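Local coordinates for Sca-family protein (PDB 4LQ8), which is of uncertain molecular mechanism but, as Rickettsia surface cell antigen 4, probably acts in cell adhesion, its N-terminal head region being the part described here, at residues E223-I228 / R308-E313; K274-P279 / E313-V318; M241-A246 / K255-T260. All coordinates share one frame; numbering follows the deposited sequence.

In the fold
Within the head region of this antigen the chain first meets interaction 1, where the end of strand 215-224 and the loop after it are met some 80 residues later by the first turns of helix 308-320. Inside that span lies interaction 3, a local closure in which the chain leaves strand 236-245, reverses in a loop and pairs antiparallel as strand 258-265. Strand 271-277 follows as the next neighbour in the same sheet, and its end opens interaction 2, which closes on the next turn of helix 308-320. Interactions 1 and 2 therefore cross along the chain and share E313. Together they fix the helix to the mixed sheet and to the loop leaving the other, antiparallel sheet, with F226 packing against F259 and M314.

Interaction 1: residues E223-I228 / R308-E313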
loop_
_atom_site.group_PDB
_atom_site.type_symbol
_atom_site.label_atom_id
_atom_site.label_comp_id
_atom_site.label_asym_id
_atom_site.label_seq_id
_atom_site.Cartn_x
_atom_site.Cartn_y
_atom_site.Cartn_z
ATOM N N GLU A 223 8.293 6.691 -9.430
ATOM C CA GLU A 223 6.951 7.077 -9.020
ATOM C C GLU A 223 6.002 6.804 -10.168
ATOM O O GLU A 223 6.314 7.112 -11.320
ATOM C CB GLU A 223 6.881 8.542 -8.536
ATOM C CG GLU A 223 7.340 9.557 -9.564
ATOM C CD GLU A 223 7.497 10.955 -9.009
ATOM O OE1 GLU A 223 6.748 11.859 -9.445
ATOM O OE2 GLU A 223 8.337 11.138 -8.103
ATOM N N ILE A 224 4.844 6.223 -9.855
ATOM C CA ILE A 224 3.840 5.949 -10.882
ATOM C C ILE A 224 2.674 6.914 -10.719
ATOM O O ILE A 224 2.209 7.148 -9.602
ATOM C CB ILE A 224 3.443 4.451 -10.922
ATOM C CG1 ILE A 224 4.655 3.605 -11.364
ATOM C CG2 ILE A 224 2.220 4.226 -11.838
ATOM C CD1 ILE A 224 4.606 2.142 -10.965
ATOM N N ASP A 225 2.230 7.500 -11.830
ATOM C CA ASP A 225 1.130 8.446 -11.796
ATOM C C ASP A 225 -0.224 7.708 -11.800
ATOM O O ASP A 225 -0.942 7.725 -12.786
ATOM C CB ASP A 225 1.265 9.454 -12.950
ATOM C CG ASP A 225 0.404 10.698 -12.812
ATOM O OD1 ASP A 225 -0.053 10.988 -11.681
ATOM O OD2 ASP A 225 0.222 11.407 -13.824
ATOM N N PHE A 226 -0.559 7.045 -10.694
ATOM C CA PHE A 226 -1.800 6.263 -10.588
ATOM C C PHE A 226 -3.039 7.123 -10.843
ATOM O O PHE A 226 -3.129 8.208 -10.267
ATOM C CB PHE A 226 -1.911 5.567 -9.226
ATOM C CG PHE A 226 -0.814 4.581 -8.908
ATOM C CD1 PHE A 226 -0.890 3.257 -9.353
ATOM C CD2 PHE A 226 0.283 4.962 -8.138
ATOM C CE1 PHE A 226 0.128 2.344 -9.053
ATOM C CE2 PHE A 226 1.300 4.055 -7.851
ATOM C CZ PHE A 226 1.208 2.747 -8.292
ATOM N N PRO A 227 -3.979 6.691 -11.721
ATOM C CA PRO A 227 -5.172 7.521 -11.957
ATOM C C PRO A 227 -6.099 7.515 -10.737
ATOM O O PRO A 227 -6.102 6.553 -9.969
ATOM C CB PRO A 227 -5.816 6.883 -13.202
ATOM C CG PRO A 227 -5.371 5.469 -13.174
ATOM C CD PRO A 227 -4.034 5.425 -12.487
ATOM N N ILE A 228 -6.793 8.632 -10.506
ATOM C CA ILE A 228 -7.746 8.775 -9.394
ATOM C C ILE A 228 -9.110 8.456 -9.953
ATOM O O ILE A 228 -9.761 7.530 -9.480
ATOM C CB ILE A 228 -7.686 10.191 -8.725
ATOM C CG1 ILE A 228 -6.247 10.560 -8.273
ATOM C CG2 ILE A 228 -8.691 10.328 -7.574
ATOM C CD1 ILE A 228 -5.565 9.548 -7.327
ATOM N N ARG A 308 3.825 11.268 -1.677
ATOM C CA ARG A 308 2.892 11.671 -0.629
ATOM C C ARG A 308 1.607 12.309 -1.178
ATOM O O ARG A 308 0.513 11.973 -0.722
ATOM C CB ARG A 308 3.577 12.597 0.366
ATOM C CG ARG A 308 2.982 12.409 1.738
ATOM C CD ARG A 308 2.584 13.676 2.402
ATOM N NE ARG A 308 2.500 13.413 3.834
ATOM C CZ ARG A 308 2.693 14.320 4.780
ATOM N NH1 ARG A 308 2.971 15.574 4.455
ATOM N NH2 ARG A 308 2.597 13.984 6.057
ATOM N N GLY A 309 1.758 13.190 -2.157
ATOM C CA GLY A 309 0.630 13.865 -2.786
ATOM C C GLY A 309 -0.273 12.857 -3.470
ATOM O O GLY A 309 -1.480 12.894 -3.291
ATOM N N LYS A 310 0.307 11.907 -4.213
ATOM C CA LYS A 310 -0.490 10.872 -4.879
ATOM C C LYS A 310 -1.187 9.950 -3.835
ATOM O O LYS A 310 -2.376 9.654 -3.962
ATOM C CB LYS A 310 0.380 10.060 -5.860
ATOM C CG LYS A 310 -0.374 8.943 -6.598
ATOM C CD LYS A 310 -1.550 9.447 -7.424
ATOM C CE LYS A 310 -1.112 10.330 -8.584
ATOM N NZ LYS A 310 -2.287 10.687 -9.415
ATOM N N TYR A 311 -0.452 9.561 -2.797
ATOM C CA TYR A 311 -0.973 8.709 -1.736
ATOM C C TYR A 311 -2.177 9.360 -1.052
ATOM O O TYR A 311 -3.197 8.694 -0.887
ATOM C CB TYR A 311 0.121 8.404 -0.713
ATOM C CG TYR A 311 -0.370 7.534 0.422
ATOM C CD1 TYR A 311 -0.573 6.165 0.242
ATOM C CD2 TYR A 311 -0.622 8.073 1.686
ATOM C CE1 TYR A 311 -1.003 5.354 1.291
ATOM C CE2 TYR A 311 -1.039 7.264 2.743
ATOM C CZ TYR A 311 -1.238 5.909 2.535
ATOM O OH TYR A 311 -1.657 5.098 3.553
ATOM N N LYS A 312 -2.072 10.663 -0.688
ATOM C CA LYS A 312 -3.181 11.414 -0.087
ATOM C C LYS A 312 -4.395 11.507 -1.032
ATOM O O LYS A 312 -5.517 11.348 -0.575
ATOM C CB LYS A 312 -2.730 12.827 0.374
ATOM C CG LYS A 312 -1.604 12.815 1.440
ATOM C CD LYS A 312 -1.945 12.117 2.781
ATOM C CE LYS A 312 -0.710 11.893 3.662
ATOM N NZ LYS A 312 -1.059 11.528 5.068
ATOM N N GLU A 313 -4.179 11.738 -2.334
ATOM C CA GLU A 313 -5.272 11.784 -3.325
ATOM C C GLU A 313 -5.978 10.416 -3.421
ATOM O O GLU A 313 -7.209 10.365 -3.494
ATOM C CB GLU A 313 -4.737 12.110 -4.720
ATOM C CG GLU A 313 -4.623 13.573 -5.064
ATOM C CD GLU A 313 -3.885 13.825 -6.372
ATOM O OE1 GLU A 313 -3.906 12.940 -7.262
ATOM O OE2 GLU A 313 -3.265 14.908 -6.496
#
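K310 reaches the 223-228 loop by a doubly bent chain: its CG stands anti to the backbone N (chi1 180°), and turns at chi2 and chi3 carry the ammonium group round to D225 and F226. D225 starts out pointing from the helix, yet with its own CG anti to the backbone N (chi1 -164°) the carboxylate swings back toward that ammonium. The result is a salt-bridge network of D225, K310 and E313 that ties the first turns of helix 308-320 to the loop leaving strand 215-224. D225 is the central residue of an inverse gamma turn, closed by a weak bond from F226 N to I224 O, and F226, the last residue of the turn, has its carbonyl toward the K310 ammonium.

The K310 ammonium has three oxygen partners, of which F226 O is the closest. This bond runs from NZ to F226 O, 2.8 Å, with the donor tilted slightly from the carbonyl plane. The contact of NZ with D225 OD1 is a salt bridge of 3.2 Å but a weak hydrogen bond. A long, weak ion pair links NZ to E313 OE1 at 3.5 Å, within the helix and one turn further along. Two acidic groups beside one lysine would be expected to favour its charged form.

Carbon contacts accompany these polar ones. The methylene chain of K310 passes the F226 ring at its edge, with CG near the ring plane, while I224 CG2 lies over the centre of one ring face. I228 runs alongside K310 in the opposite sense, and I228 also touches M314 and E317 of the helix. Across the E313 side chain, I228 CD1 meets E313 CB at 3.7 Å, and I228 CG1 lies 3.5 Å from E313 OE1.

Interaction 2: residues K274-P279 / E313-V318; sequences KEISSP and EMMKEV
I276 packs against M314, M315 and V318 of helix 308-320 with CG1 in the crowded position between its backbone N and carbonyl carbon (chi1 66°), which spreads its two branches toward different helix residues. This is helix-on-sheet packing at the end of strand 271-277, just past a classic beta bulge in which K274 and E275 both face H262. The axes of strand 274-277 and helix 313-318 approach to 7.8 Å at a crossing angle of -140°.

The CD1 end of I276 meets M315 SD at 3.6 Å, the two side chains standing at about a right angle. M315 bends at chi2, which with chi1 carries SD to this branch; the further bend at chi3 turns only CE. M314 is straight as far as its sulfur and bends only at chi3, bringing CE to 3.7 Å from I276 CG2. The same CG2 branch also touches V318 CG2.

E275 leaves the strand away from the helix, but a bend at chi2 (58°) returns its carboxylate. That group is held by R70, Q324 and S325, so its approach to V318 is mere contact: E275 OE1 lies 3.5 Å from V318 CG1, and that methyl also rests 3.6 Å from K274 O.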
loop_
_atom_site.group_PDB
_atom_site.type_symbol
_atom_site.label_atom_id
_atom_site.label_comp_id
_atom_site.label_asym_id
_atom_site.label_seq_id
_atom_site.Cartn_x
_atom_site.Cartn_y
_atom_site.Cartn_z
ATOM N N LYS A 274 -11.265 1.690 -5.403
ATOM C CA LYS A 274 -11.963 1.195 -4.207
ATOM C C LYS A 274 -11.032 0.936 -3.043
ATOM O O LYS A 274 -11.459 0.933 -1.881
ATOM C CB LYS A 274 -12.719 -0.128 -4.551
ATOM C CG LYS A 274 -13.785 0.015 -5.665
ATOM C CD LYS A 274 -15.058 0.685 -5.182
ATOM C CE LYS A 274 -16.043 0.901 -6.299
ATOM N NZ LYS A 274 -17.264 1.598 -5.812
ATOM N N GLU A 275 -9.773 0.626 -3.353
ATOM C CA GLU A 275 -8.845 0.220 -2.303
ATOM C C GLU A 275 -7.429 0.345 -2.757
ATOM O O GLU A 275 -7.141 0.290 -3.951
ATOM C CB GLU A 275 -9.126 -1.265 -1.968
ATOM C CG GLU A 275 -8.855 -1.680 -0.539
ATOM C CD GLU A 275 -9.629 -0.911 0.519
ATOM O OE1 GLU A 275 -9.090 0.094 1.019
ATOM O OE2 GLU A 275 -10.775 -1.291 0.835
ATOM N N ILE A 276 -6.539 0.513 -1.787
ATOM C CA ILE A 276 -5.092 0.495 -1.959
ATOM C C ILE A 276 -4.524 -0.310 -0.799
ATOM O O ILE A 276 -5.231 -0.565 0.184
ATOM C CB ILE A 276 -4.428 1.898 -2.071
ATOM C CG1 ILE A 276 -4.563 2.716 -0.733
ATOM C CG2 ILE A 276 -4.926 2.677 -3.308
ATOM C CD1 ILE A 276 -3.686 4.020 -0.677
ATOM N N SER A 277 -3.262 -0.709 -0.899
ATOM C CA SER A 277 -2.567 -1.353 0.217
ATOM C C SER A 277 -1.086 -1.133 0.074
ATOM O O SER A 277 -0.594 -0.873 -1.027
ATOM C CB SER A 277 -2.887 -2.849 0.307
ATOM O OG SER A 277 -2.029 -3.654 -0.485
ATOM N N SER A 278 -0.373 -1.318 1.177
ATOM C CA SER A 278 1.077 -1.255 1.212
ATOM C C SER A 278 1.554 -1.851 2.518
ATOM O O SER A 278 0.755 -1.954 3.457
ATOM C CB SER A 278 1.545 0.196 1.090
ATOM O OG SER A 278 1.462 0.891 2.322
ATOM N N PRO A 279 2.866 -2.162 2.650
ATOM C CA PRO A 279 3.402 -2.478 3.986
ATOM C C PRO A 279 3.173 -1.271 4.917
ATOM O O PRO A 279 3.163 -0.122 4.440
ATOM C CB PRO A 279 4.913 -2.656 3.742
ATOM C CG PRO A 279 5.051 -2.812 2.306
ATOM C CD PRO A 279 3.952 -2.070 1.657
ATOM N N GLU A 313 -4.179 11.738 -2.334
ATOM C CA GLU A 313 -5.272 11.784 -3.325
ATOM C C GLU A 313 -5.978 10.416 -3.421
ATOM O O GLU A 313 -7.209 10.365 -3.494
ATOM C CB GLU A 313 -4.737 12.110 -4.720
ATOM C CG GLU A 313 -4.623 13.573 -5.064
ATOM C CD GLU A 313 -3.885 13.825 -6.372
ATOM O OE1 GLU A 313 -3.906 12.940 -7.262
ATOM O OE2 GLU A 313 -3.265 14.908 -6.496
ATOM N N MET A 314 -5.184 9.314 -3.448
ATOM C CA MET A 314 -5.706 7.941 -3.520
ATOM C C MET A 314 -6.422 7.596 -2.235
ATOM O O MET A 314 -7.514 7.049 -2.294
ATOM C CB MET A 314 -4.586 6.929 -3.829
ATOM C CG MET A 314 -4.013 7.098 -5.211
ATOM S SD MET A 314 -2.671 5.947 -5.542
ATOM C CE MET A 314 -3.613 4.549 -6.227
ATOM N N MET A 315 -5.847 7.954 -1.076
ATOM C CA MET A 315 -6.497 7.718 0.226
ATOM C C MET A 315 -7.869 8.417 0.260
ATOM O O MET A 315 -8.865 7.773 0.586
ATOM C CB MET A 315 -5.608 8.164 1.400
ATOM C CG MET A 315 -4.597 7.098 1.827
ATOM S SD MET A 315 -5.291 5.441 2.221
ATOM C CE MET A 315 -6.303 5.857 3.659
ATOM N N LYS A 316 -7.926 9.687 -0.173
ATOM C CA LYS A 316 -9.172 10.463 -0.268
ATOM C C LYS A 316 -10.255 9.772 -1.151
ATOM O O LYS A 316 -11.392 9.655 -0.715
ATOM C CB LYS A 316 -8.892 11.894 -0.759
ATOM C CG LYS A 316 -10.102 12.849 -0.727
ATOM C CD LYS A 316 -10.598 13.141 0.695
ATOM C CE LYS A 316 -12.021 13.663 0.733
ATOM N NZ LYS A 316 -12.534 13.783 2.129
ATOM N N GLU A 317 -9.896 9.306 -2.354
ATOM C CA GLU A 317 -10.821 8.624 -3.273
ATOM C C GLU A 317 -11.307 7.272 -2.695
ATOM O O GLU A 317 -12.501 6.971 -2.770
ATOM C CB GLU A 317 -10.172 8.461 -4.665
ATOM C CG GLU A 317 -11.042 7.830 -5.747
ATOM C CD GLU A 317 -12.273 8.590 -6.201
ATOM O OE1 GLU A 317 -12.437 9.766 -5.807
ATOM O OE2 GLU A 317 -13.084 8.002 -6.955
ATOM N N VAL A 318 -10.391 6.488 -2.094
ATOM C CA VAL A 318 -10.679 5.209 -1.443
ATOM C C VAL A 318 -11.746 5.418 -0.345
ATOM O O VAL A 318 -12.742 4.684 -0.311
ATOM C CB VAL A 318 -9.395 4.495 -0.914
ATOM C CG1 VAL A 318 -9.725 3.358 0.072
ATOM C CG2 VAL A 318 -8.535 3.971 -2.065
#

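Interaction 3: residues M241-A246 / K255-T260; sequences MVALKA and KAVYFT
M241 and F259 face each other as the hydrogen-bonded pair of an antiparallel beta hairpin made by strands 236-245 and 258-265, and the backbone bonds of this pair set the register. M241 N donates to F259 O and F259 N returns to M241 O, each at 2.9 Å and close to straight. A third bond, from A243 N to V257 O at 3.0 Å, carries the pairing one step beyond the regular strand, where the 255-260 segment is still loop. Between these, V242 and Y258 form the non-hydrogen-bonded pair. Here Y258 CA also lies 3.3 Å from M241 O, a bent CA-H...O contact (124° at the hydrogen), secondary to the N-H bonds.

Aromatic contact belongs to V242 and Y258, which project to the same face of the sheet. V242 sets CG2 anti to its backbone N, and this methyl sits over the Y258 ring in an off-centre CH-pi contact, 4.3 Å from the ring centroid. V242 CB is 3.6 Å from Y258 CE2. The ring thus lies along V242 from its backbone, where Y258 CD2 is 3.5 Å from V242 CA, to the CG2 methyl.

Apolar packing continues toward the loop. A256 CB comes to 4.0 Å from V242 CG2, and A243 CB is equally far from V257 CG2.

The two faces have different neighbours. On the V242 and Y258 side, the tyrosine ring meets H153 of helix 135-155 edge-to-face, and Y258 also touches A30. On the opposite side, M241 rests on I224 of strand 215-224 and the F259 ring meets F226. Beyond the hairpin, A243 packs on strand 300-304, V257 on strand 292-297, and T260 pairs with S277 of strand 271-277.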
loop_
_atom_site.group_PDB
_atom_site.type_symbol
_atom_site.label_atom_id
_atom_site.label_comp_id
_atom_site.label_asym_id
_atom_site.label_seq_id
_atom_site.Cartn_x
_atom_site.Cartn_y
_atom_site.Cartn_z
ATOM N N MET A 241 2.610 -3.027 -7.690
ATOM C CA MET A 241 3.904 -2.435 -8.010
ATOM C C MET A 241 4.908 -2.745 -6.919
ATOM O O MET A 241 4.718 -2.371 -5.761
ATOM C CB MET A 241 3.757 -0.912 -8.283
ATOM C CG MET A 241 2.733 -0.585 -9.398
ATOM S SD MET A 241 3.151 -1.276 -11.037
ATOM C CE MET A 241 1.797 -0.656 -12.006
ATOM N N VAL A 242 5.955 -3.478 -7.287
ATOM C CA VAL A 242 6.971 -3.930 -6.341
ATOM C C VAL A 242 7.801 -2.748 -5.761
ATOM O O VAL A 242 8.061 -1.741 -6.438
ATOM C CB VAL A 242 7.852 -5.064 -6.954
ATOM C CG1 VAL A 242 8.845 -4.519 -8.000
ATOM C CG2 VAL A 242 8.576 -5.860 -5.864
ATOM N N ALA A 243 8.195 -2.899 -4.500
ATOM C CA ALA A 243 9.064 -1.965 -3.789
ATOM C C ALA A 243 10.445 -2.045 -4.441
ATOM O O ALA A 243 10.811 -3.106 -4.949
ATOM C CB ALA A 243 9.167 -2.390 -2.332
ATOM N N LEU A 244 11.195 -0.943 -4.465
ATOM C CA LEU A 244 12.539 -0.974 -5.044
ATOM C C LEU A 244 13.546 -0.814 -3.933
ATOM O O LEU A 244 13.300 -0.056 -2.987
ATOM C CB LEU A 244 12.754 0.156 -6.072
ATOM C CG LEU A 244 12.009 0.068 -7.401
ATOM C CD1 LEU A 244 12.396 1.227 -8.300
ATOM C CD2 LEU A 244 12.281 -1.256 -8.132
ATOM N N LYS A 245 14.718 -1.443 -4.087
ATOM C CA LYS A 245 15.831 -1.299 -3.148
ATOM C C LYS A 245 16.415 0.120 -3.263
ATOM O O LYS A 245 16.074 0.836 -4.211
ATOM C CB LYS A 245 16.911 -2.361 -3.429
ATOM C CG LYS A 245 16.402 -3.801 -3.256
ATOM C CD LYS A 245 17.538 -4.796 -3.109
ATOM C CE LYS A 245 18.103 -5.253 -4.416
ATOM N NZ LYS A 245 19.328 -6.075 -4.228
ATOM N N ALA A 246 17.307 0.519 -2.323
ATOM C CA ALA A 246 17.937 1.866 -2.305
ATOM C C ALA A 246 18.634 2.262 -3.616
ATOM O O ALA A 246 18.703 3.452 -3.917
ATOM C CB ALA A 246 18.913 1.994 -1.135
ATOM N N LYS A 255 11.514 -11.602 -0.532
ATOM C CA LYS A 255 11.559 -10.399 0.308
ATOM C C LYS A 255 10.633 -9.286 -0.196
ATOM O O LYS A 255 10.521 -8.241 0.446
ATOM C CB LYS A 255 13.001 -9.857 0.359
ATOM C CG LYS A 255 13.972 -10.752 1.115
ATOM C CD LYS A 255 15.336 -10.091 1.244
ATOM C CE LYS A 255 16.361 -10.975 1.920
ATOM N NZ LYS A 255 16.104 -11.123 3.380
ATOM N N ALA A 256 9.992 -9.507 -1.346
ATOM C CA ALA A 256 9.175 -8.524 -2.048
ATOM C C ALA A 256 7.890 -8.110 -1.369
ATOM O O ALA A 256 7.082 -8.946 -0.988
ATOM C CB ALA A 256 8.862 -9.010 -3.442
ATOM N N VAL A 257 7.695 -6.803 -1.270
ATOM C CA VAL A 257 6.453 -6.175 -0.803
ATOM C C VAL A 257 6.014 -5.229 -1.907
ATOM O O VAL A 257 6.813 -4.921 -2.789
ATOM C CB VAL A 257 6.525 -5.529 0.586
ATOM C CG1 VAL A 257 6.530 -6.606 1.666
ATOM C CG2 VAL A 257 7.721 -4.589 0.705
ATOM N N TYR A 258 4.752 -4.816 -1.896
ATOM C CA TYR A 258 4.143 -4.060 -2.986
ATOM C C TYR A 258 3.239 -2.931 -2.537
ATOM O O TYR A 258 2.728 -2.923 -1.416
ATOM C CB TYR A 258 3.250 -5.036 -3.807
ATOM C CG TYR A 258 3.984 -6.231 -4.384
ATOM C CD1 TYR A 258 4.252 -7.355 -3.606
ATOM C CD2 TYR A 258 4.400 -6.246 -5.708
ATOM C CE1 TYR A 258 5.002 -8.422 -4.105
ATOM C CE2 TYR A 258 5.109 -7.330 -6.235
ATOM C CZ TYR A 258 5.418 -8.407 -5.423
ATOM O OH TYR A 258 6.097 -9.478 -5.921
ATOM N N PHE A 259 3.030 -1.981 -3.457
ATOM C CA PHE A 259 2.013 -0.967 -3.345
ATOM C C PHE A 259 0.934 -1.477 -4.302
ATOM O O PHE A 259 1.243 -1.757 -5.461
ATOM C CB PHE A 259 2.499 0.430 -3.751
ATOM C CG PHE A 259 1.367 1.431 -3.653
ATOM C CD1 PHE A 259 0.935 1.901 -2.415
ATOM C CD2 PHE A 259 0.707 1.877 -4.799
ATOM C CE1 PHE A 259 -0.145 2.789 -2.324
ATOM C CE2 PHE A 259 -0.364 2.778 -4.704
ATOM C CZ PHE A 259 -0.783 3.221 -3.468
ATOM N N THR A 260 -0.298 -1.689 -3.812
ATOM C CA THR A 260 -1.362 -2.191 -4.673
ATOM C C THR A 260 -2.463 -1.161 -4.800
ATOM O O THR A 260 -2.632 -0.350 -3.902
ATOM C CB THR A 260 -1.870 -3.599 -4.242
ATOM O OG1 THR A 260 -2.699 -3.477 -3.090
ATOM C CG2 THR A 260 -0.720 -4.626 -3.999
#